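Local coordinates for Rab GDP dissociation inhibitor alpha (Naegleria fowleri, PDB 6C87), which probably binds prenylated Rab GTPases in their GDP-bound form, slows release of the nucleotide and draws the GTPases off membranes, at residues E323-K335 and D342-V354. Sequence-based numbering, arbitrary orientation.
Sequences ENAKSSQIIFPQK and DIYCCVTSFTHHV
Asp342 grips Gln334 through a single carboxylate oxygen. OD1 of Asp342 takes the backbone N of Gln334 at 2.7 Å and its side-chain NE2 at 3.1 Å. The two donors reach OD1 from opposite faces of the carboxylate, each well out of its plane. Amide and carboxylate stand almost perpendicular, 89° apart, while OD1 lies close to the amide plane. CG of Gln334 sits between its own backbone N and carbonyl carbon (chi1 67°); this turn, with the chain extended beyond CG, points the amide at the oxygen its N uses. The other oxygen of Asp342, OD2, is hydrogen-bonded to ND1 of His196.

Beside this pair, CB of Phe332 packs on CB of Ile343 at 3.7 Å. O of Ile343 lies at the edge of the Phe332 ring, and CE1 of that ring meets CB of Cys345 at 4.0 Å. On this same face CD1 of Ile330 touches CG2 of Val347 at 4.0 Å. Helix 378-384 covers Phe332 and Ile343 here.

Strands 328-332 and 343-349 form an antiparallel pair within the large mixed sheet of the GDI fold. Six backbone hydrogen bonds join them. Strand 111-121 flanks the first and strand 360-367 the second.

The opposite face carries Gln329, Ile331, Tyr344 and Cys346. CD1 of Ile331 comes obliquely to CD2 of Tyr344 at 3.8 Å. OE1 of Gln329 is hydrogen-bonded to OG1 of Thr419.

At the other end of the pair, CD of Lys326, just ahead of strand 328-332, lies against CG2 of Thr351 at 3.5 Å and CE2 of Phe350 at 3.6 Å. A water bridges OG of Ser327 and OG1 of Thr351; Ser327 OG is also hydrogen-bonded to the backbone N of Glu115.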
ATOM      1  N   GLU A 323      19.300 -38.846  11.520  1.00 34.61           N
ATOM      2  CA  GLU A 323      20.740 -38.612  11.633  1.00 40.80           C
ATOM      3  C   GLU A 323      21.102 -37.973  12.970  1.00 37.22           C
ATOM      4  O   GLU A 323      21.894 -37.033  13.035  1.00 38.68           O
ATOM      5  CB  GLU A 323      21.280 -37.786  10.460  1.00 46.86           C
ATOM      6  CG  GLU A 323      21.343 -38.577   9.152  1.00 50.56           C
ATOM      7  CD  GLU A 323      21.690 -37.722   7.948  1.00 61.24           C
ATOM      8  OE1 GLU A 323      22.338 -36.664   8.112  1.00 64.60           O
ATOM      9  OE2 GLU A 323      21.299 -38.107   6.830  1.00 68.79           O
ATOM     10  N   ASN A 324      20.520 -38.514  14.044  1.00 29.59           N
ATOM     11  CA  ASN A 324      20.812 -38.080  15.410  1.00 31.82           C
ATOM     12  C   ASN A 324      20.455 -36.613  15.639  1.00 33.58           C
ATOM     13  O   ASN A 324      21.078 -35.930  16.457  1.00 34.79           O
ATOM     14  CB  ASN A 324      22.279 -38.339  15.765  1.00 30.55           C
ATOM     15  CG  ASN A 324      22.570 -39.816  15.926  1.00 41.73           C
ATOM     16  OD1 ASN A 324      21.672 -40.600  16.225  1.00 35.37           O
ATOM     17  ND2 ASN A 324      23.820 -40.210  15.695  1.00 48.98           N
ATOM     18  N   ALA A 325      19.456 -36.120  14.912  1.00 34.19           N
ATOM     19  CA  ALA A 325      18.989 -34.755  15.108  1.00 39.92           C
ATOM     20  C   ALA A 325      18.437 -34.572  16.521  1.00 41.86           C
ATOM     21  O   ALA A 325      17.698 -35.421  17.033  1.00 39.16           O
ATOM     22  CB  ALA A 325      17.920 -34.412  14.066  1.00 36.66           C
ATOM     23  N   LYS A 326      18.823 -33.469  17.164  1.00 37.20           N
ATOM     24  CA  LYS A 326      18.353 -33.149  18.503  1.00 31.70           C
ATOM     25  C   LYS A 326      17.125 -32.242  18.499  1.00 30.69           C
ATOM     26  O   LYS A 326      16.584 -31.940  19.569  1.00 27.32           O
ATOM     27  CB  LYS A 326      19.495 -32.520  19.306  1.00 31.40           C
ATOM     28  CG  LYS A 326      20.675 -33.466  19.464  1.00 40.32           C
ATOM     29  CD  LYS A 326      21.846 -32.797  20.160  1.00 43.93           C
ATOM     30  CE  LYS A 326      23.130 -33.109  19.437  1.00 58.78           C
ATOM     31  NZ  LYS A 326      23.107 -32.603  18.031  1.00 65.66           N
ATOM     32  N   SER A 327      16.695 -31.778  17.330  1.00 28.15           N
ATOM     33  CA  SER A 327      15.426 -31.086  17.150  1.00 24.52           C
ATOM     34  C   SER A 327      15.033 -31.261  15.692  1.00 29.24           C
ATOM     35  O   SER A 327      15.903 -31.316  14.817  1.00 28.82           O
ATOM     36  CB  SER A 327      15.513 -29.594  17.509  1.00 24.56           C
ATOM     37  OG  SER A 327      16.512 -28.906  16.760  1.00 25.19           O
ATOM     38  N   SER A 328      13.730 -31.366  15.431  1.00 31.63           N
ATOM     39  CA  SER A 328      13.339 -31.719  14.075  1.00 36.13           C
ATOM     40  C   SER A 328      11.873 -31.406  13.820  1.00 34.61           C
ATOM     41  O   SER A 328      11.025 -31.547  14.703  1.00 38.19           O
ATOM     42  CB  SER A 328      13.609 -33.201  13.795  1.00 48.81           C
ATOM     43  OG  SER A 328      13.505 -33.468  12.412  1.00 66.99           O
ATOM     44  N   GLN A 329      11.598 -30.998  12.583  1.00 32.30           N
ATOM     45  CA  GLN A 329      10.254 -30.941  12.022  1.00 32.13           C
ATOM     46  C   GLN A 329      10.027 -32.199  11.186  1.00 32.33           C
ATOM     47  O   GLN A 329      10.876 -32.557  10.362  1.00 34.94           O
ATOM     48  CB  GLN A 329      10.091 -29.691  11.153  1.00 28.36           C
ATOM     49  CG  GLN A 329       8.738 -29.558  10.470  1.00 33.02           C
ATOM     50  CD  GLN A 329       7.657 -29.041  11.402  1.00 41.81           C
ATOM     51  OE1 GLN A 329       7.223 -29.740  12.317  1.00 38.75           O
ATOM     52  NE2 GLN A 329       7.198 -27.816  11.153  1.00 41.81           N
ATOM     53  N   ILE A 330       8.884 -32.862  11.391  1.00 35.06           N
ATOM     54  CA  ILE A 330       8.527 -34.080  10.662  1.00 30.49           C
ATOM     55  C   ILE A 330       7.087 -33.965  10.181  1.00 28.78           C
ATOM     56  O   ILE A 330       6.168 -33.873  11.002  1.00 31.10           O
ATOM     57  CB  ILE A 330       8.688 -35.338  11.531  1.00 34.58           C
ATOM     58  CG1 ILE A 330       9.990 -35.279  12.340  1.00 29.34           C
ATOM     59  CG2 ILE A 330       8.657 -36.585  10.649  1.00 29.66           C
ATOM     60  CD1 ILE A 330      10.168 -36.427  13.281  1.00 24.63           C
ATOM     61  N   ILE A 331       6.888 -34.007   8.861  1.00 33.67           N
ATOM     62  CA  ILE A 331       5.569 -33.882   8.237  1.00 33.78           C
ATOM     63  C   ILE A 331       5.088 -35.243   7.743  1.00 33.09           C
ATOM     64  O   ILE A 331       5.853 -35.997   7.128  1.00 38.46           O
ATOM     65  CB  ILE A 331       5.596 -32.860   7.087  1.00 35.34           C
ATOM     66  CG1 ILE A 331       6.179 -31.537   7.579  1.00 37.52           C
ATOM     67  CG2 ILE A 331       4.202 -32.655   6.513  1.00 30.57           C
ATOM     68  CD1 ILE A 331       5.416 -30.963   8.746  1.00 27.27           C
ATOM     69  N   PHE A 332       3.822 -35.561   8.019  1.00 31.72           N
ATOM     70  CA  PHE A 332       3.167 -36.781   7.546  1.00 36.73           C
ATOM     71  C   PHE A 332       2.005 -36.391   6.640  1.00 37.52           C
ATOM     72  O   PHE A 332       0.882 -36.178   7.122  1.00 42.37           O
ATOM     73  CB  PHE A 332       2.693 -37.632   8.724  1.00 37.22           C
ATOM     74  CG  PHE A 332       3.811 -38.174   9.562  1.00 38.01           C
ATOM     75  CD1 PHE A 332       4.452 -37.366  10.487  1.00 40.72           C
ATOM     76  CD2 PHE A 332       4.229 -39.489   9.426  1.00 38.12           C
ATOM     77  CE1 PHE A 332       5.497 -37.855  11.261  1.00 39.07           C
ATOM     78  CE2 PHE A 332       5.271 -39.981  10.201  1.00 40.24           C
ATOM     79  CZ  PHE A 332       5.906 -39.159  11.121  1.00 32.50           C
ATOM     80  N   PRO A 333       2.225 -36.277   5.328  1.00 43.63           N
ATOM     81  CA  PRO A 333       1.143 -35.834   4.431  1.00 47.86           C
ATOM     82  C   PRO A 333      -0.044 -36.796   4.426  1.00 44.83           C
ATOM     83  O   PRO A 333       0.115 -38.016   4.493  1.00 43.83           O
ATOM     84  CB  PRO A 333       1.826 -35.767   3.058  1.00 46.19           C
ATOM     85  CG  PRO A 333       3.302 -35.667   3.368  1.00 40.46           C
ATOM     86  CD  PRO A 333       3.501 -36.463   4.616  1.00 38.01           C
ATOM     87  N   GLN A 334      -1.249 -36.230   4.336  1.00 42.65           N
ATOM     88  CA  GLN A 334      -2.444 -37.057   4.447  1.00 45.45           C
ATOM     89  C   GLN A 334      -2.516 -38.092   3.326  1.00 46.31           C
ATOM     90  O   GLN A 334      -2.947 -39.231   3.552  1.00 39.80           O
ATOM     91  CB  GLN A 334      -3.700 -36.181   4.464  1.00 40.87           C
ATOM     92  CG  GLN A 334      -4.012 -35.444   3.180  1.00 41.85           C
ATOM     93  CD  GLN A 334      -4.979 -34.293   3.393  1.00 41.24           C
ATOM     94  OE1 GLN A 334      -6.139 -34.354   2.976  1.00 45.34           O
ATOM     95  NE2 GLN A 334      -4.489 -33.213   3.992  1.00 34.09           N
ATOM     96  N   LYS A 335      -2.087 -37.729   2.115  1.00 49.51           N
ATOM     97  CA  LYS A 335      -2.127 -38.700   1.024  1.00 54.46           C
ATOM     98  C   LYS A 335      -1.072 -39.790   1.165  1.00 55.63           C
ATOM     99  O   LYS A 335      -1.148 -40.791   0.450  1.00 67.69           O
ATOM    100  CB  LYS A 335      -2.016 -37.999  -0.333  1.00 53.91           C
ATOM    101  CG  LYS A 335      -3.349 -37.407  -0.781  1.00 48.27           C
ATOM    102  CD  LYS A 335      -3.211 -36.390  -1.897  1.00 49.79           C
ATOM    103  CE  LYS A 335      -4.589 -35.848  -2.281  1.00 57.63           C
ATOM    104  NZ  LYS A 335      -4.547 -34.868  -3.407  1.00 61.58           N
ATOM    105  N   ASP A 342      -3.195 -34.041   7.588  1.00 43.28           N
ATOM    106  CA  ASP A 342      -1.795 -34.337   7.838  1.00 37.55           C
ATOM    107  C   ASP A 342      -1.567 -34.591   9.325  1.00 34.00           C
ATOM    108  O   ASP A 342      -2.302 -34.100  10.183  1.00 40.14           O
ATOM    109  CB  ASP A 342      -0.905 -33.181   7.370  1.00 43.75           C
ATOM    110  CG  ASP A 342      -0.912 -32.987   5.856  1.00 50.20           C
ATOM    111  OD1 ASP A 342      -1.693 -33.667   5.147  1.00 52.95           O
ATOM    112  OD2 ASP A 342      -0.131 -32.127   5.380  1.00 44.46           O
ATOM    113  N   ILE A 343      -0.543 -35.379   9.625  1.00 33.23           N
ATOM    114  CA  ILE A 343      -0.068 -35.553  10.988  1.00 35.00           C
ATOM    115  C   ILE A 343       1.252 -34.816  11.092  1.00 40.56           C
ATOM    116  O   ILE A 343       2.078 -34.866  10.171  1.00 42.89           O
ATOM    117  CB  ILE A 343       0.124 -37.027  11.382  1.00 37.22           C
ATOM    118  CG1 ILE A 343      -1.102 -37.858  11.010  1.00 38.62           C
ATOM    119  CG2 ILE A 343       0.400 -37.117  12.880  1.00 26.36           C
ATOM    120  CD1 ILE A 343      -0.908 -39.351  11.241  1.00 28.64           C
ATOM    121  N   TYR A 344       1.452 -34.140  12.213  1.00 42.51           N
ATOM    122  CA  TYR A 344       2.634 -33.331  12.446  1.00 34.28           C
ATOM    123  C   TYR A 344       3.364 -33.881  13.656  1.00 35.18           C
ATOM    124  O   TYR A 344       2.734 -34.313  14.629  1.00 39.16           O
ATOM    125  CB  TYR A 344       2.259 -31.854  12.658  1.00 33.85           C
ATOM    126  CG  TYR A 344       1.436 -31.296  11.521  1.00 34.33           C
ATOM    127  CD1 TYR A 344       0.061 -31.477  11.481  1.00 27.46           C
ATOM    128  CD2 TYR A 344       2.039 -30.614  10.466  1.00 39.81           C
ATOM    129  CE1 TYR A 344      -0.691 -30.991  10.435  1.00 27.23           C
ATOM    130  CE2 TYR A 344       1.289 -30.117   9.410  1.00 35.17           C
ATOM    131  CZ  TYR A 344      -0.080 -30.312   9.404  1.00 32.82           C
ATOM    132  OH  TYR A 344      -0.851 -29.833   8.367  1.00 37.54           O
ATOM    133  N   CYS A 345       4.687 -33.929  13.565  1.00 32.21           N
ATOM    134  CA  CYS A 345       5.520 -34.282  14.709  1.00 38.35           C
ATOM    135  C   CYS A 345       6.700 -33.325  14.765  1.00 36.08           C
ATOM    136  O   CYS A 345       7.489 -33.247  13.817  1.00 39.24           O
ATOM    137  CB  CYS A 345       6.009 -35.731  14.636  1.00 37.53           C
ATOM    138  SG  CYS A 345       7.027 -36.174  16.069  1.00 31.72           S
ATOM    139  N   CYS A 346       6.822 -32.602  15.868  1.00 29.89           N
ATOM    140  CA  CYS A 346       7.989 -31.771  16.118  1.00 42.24           C
ATOM    141  C   CYS A 346       8.747 -32.324  17.313  1.00 40.22           C
ATOM    142  O   CYS A 346       8.144 -32.805  18.279  1.00 35.90           O
ATOM    143  CB  CYS A 346       7.608 -30.312  16.371  1.00 47.94           C
ATOM    144  SG  CYS A 346       6.694 -30.055  17.881  1.00 54.00           S
ATOM    145  N   VAL A 347      10.070 -32.276  17.224  1.00 37.09           N
ATOM    146  CA  VAL A 347      10.947 -32.834  18.239  1.00 34.08           C
ATOM    147  C   VAL A 347      11.832 -31.715  18.755  1.00 34.29           C
ATOM    148  O   VAL A 347      12.439 -30.986  17.965  1.00 37.54           O
ATOM    149  CB  VAL A 347      11.794 -33.990  17.685  1.00 34.14           C
ATOM    150  CG1 VAL A 347      12.612 -34.618  18.806  1.00 27.82           C
ATOM    151  CG2 VAL A 347      10.900 -35.011  16.994  1.00 33.28           C
ATOM    152  N   THR A 348      11.876 -31.559  20.070  1.00 31.04           N
ATOM    153  CA  THR A 348      12.782 -30.637  20.732  1.00 34.42           C
ATOM    154  C   THR A 348      13.455 -31.390  21.866  1.00 36.94           C
ATOM    155  O   THR A 348      13.053 -32.502  22.211  1.00 37.24           O
ATOM    156  CB  THR A 348      12.048 -29.395  21.252  1.00 32.00           C
ATOM    157  OG1 THR A 348      10.990 -29.804  22.122  1.00 37.47           O
ATOM    158  CG2 THR A 348      11.465 -28.603  20.093  1.00 24.80           C
ATOM    159  N   SER A 349      14.500 -30.794  22.434  1.00 37.64           N
ATOM    160  CA  SER A 349      15.294 -31.518  23.416  1.00 36.14           C
ATOM    161  C   SER A 349      16.058 -30.534  24.300  1.00 35.50           C
ATOM    162  O   SER A 349      15.727 -29.344  24.368  1.00 30.05           O
ATOM    163  CB  SER A 349      16.260 -32.478  22.705  1.00 37.49           C
ATOM    164  OG  SER A 349      17.224 -31.736  21.977  1.00 33.97           O
ATOM    165  N   PHE A 350      17.098 -31.047  24.959  1.00 32.12           N
ATOM    166  CA  PHE A 350      17.995 -30.228  25.763  1.00 31.59           C
ATOM    167  C   PHE A 350      18.571 -29.064  24.970  1.00 36.63           C
ATOM    168  O   PHE A 350      18.908 -28.028  25.554  1.00 34.55           O
ATOM    169  CB  PHE A 350      19.128 -31.104  26.324  1.00 37.25           C
ATOM    170  CG  PHE A 350      19.639 -32.164  25.347  1.00 56.25           C
ATOM    171  CD1 PHE A 350      18.976 -33.386  25.197  1.00 44.99           C
ATOM    172  CD2 PHE A 350      20.793 -31.944  24.590  1.00 66.98           C
ATOM    173  CE1 PHE A 350      19.434 -34.352  24.307  1.00 37.61           C
ATOM    174  CE2 PHE A 350      21.263 -32.919  23.698  1.00 63.20           C
ATOM    175  CZ  PHE A 350      20.577 -34.126  23.561  1.00 49.71           C
ATOM    176  N   THR A 351      18.684 -29.202  23.642  1.00 37.32           N
ATOM    177  CA  THR A 351      19.302 -28.149  22.840  1.00 39.58           C
ATOM    178  C   THR A 351      18.477 -26.873  22.821  1.00 33.90           C
ATOM    179  O   THR A 351      19.024 -25.803  22.528  1.00 33.24           O
ATOM    180  CB  THR A 351      19.567 -28.609  21.395  1.00 34.52           C
ATOM    181  OG1 THR A 351      18.358 -29.080  20.785  1.00 33.41           O
ATOM    182  CG2 THR A 351      20.640 -29.680  21.353  1.00 28.52           C
ATOM    183  N   HIS A 352      17.182 -26.955  23.119  1.00 30.34           N
ATOM    184  CA  HIS A 352      16.374 -25.765  23.330  1.00 28.33           C
ATOM    185  C   HIS A 352      16.028 -25.564  24.800  1.00 34.84           C
ATOM    186  O   HIS A 352      15.205 -24.701  25.123  1.00 32.27           O
ATOM    187  CB  HIS A 352      15.110 -25.833  22.472  1.00 25.92           C
ATOM    188  CG  HIS A 352      15.366 -25.605  21.013  1.00 48.67           C
ATOM    189  ND1 HIS A 352      15.607 -26.636  20.126  1.00 53.23           N
ATOM    190  CD2 HIS A 352      15.478 -24.461  20.296  1.00 53.49           C
ATOM    191  CE1 HIS A 352      15.813 -26.137  18.920  1.00 52.19           C
ATOM    192  NE2 HIS A 352      15.746 -24.819  18.996  1.00 53.72           N
ATOM    193  N   HIS A 353      16.674 -26.321  25.696  1.00 40.86           N
ATOM    194  CA  HIS A 353      16.442 -26.259  27.141  1.00 38.71           C
ATOM    195  C   HIS A 353      14.970 -26.456  27.488  1.00 38.82           C
ATOM    196  O   HIS A 353      14.402 -25.740  28.315  1.00 31.87           O
ATOM    197  CB  HIS A 353      16.961 -24.957  27.744  1.00 41.91           C
ATOM    198  CG  HIS A 353      18.446 -24.904  27.847  1.00 46.13           C
ATOM    199  ND1 HIS A 353      19.228 -24.199  26.960  1.00 47.30           N
ATOM    200  CD2 HIS A 353      19.300 -25.522  28.695  1.00 48.14           C
ATOM    201  CE1 HIS A 353      20.500 -24.354  27.282  1.00 51.49           C
ATOM    202  NE2 HIS A 353      20.571 -25.159  28.326  1.00 50.16           N
ATOM    203  N   VAL A 354      14.337 -27.420  26.828  1.00 34.34           N
ATOM    204  CA  VAL A 354      12.993 -27.848  27.193  1.00 32.81           C
ATOM    205  C   VAL A 354      12.968 -29.234  27.831  1.00 32.67           C
ATOM    206  O   VAL A 354      11.901 -29.664  28.301  1.00 27.35           O
ATOM    207  CB  VAL A 354      12.033 -27.774  25.987  1.00 38.04           C
ATOM    208  CG1 VAL A 354      11.991 -26.337  25.465  1.00 38.76           C
ATOM    209  CG2 VAL A 354      12.469 -28.739  24.874  1.00 31.20           C
TER
HETATM  210  O   HOH W   1      18.564 -28.506  18.162  1.00 27.52           O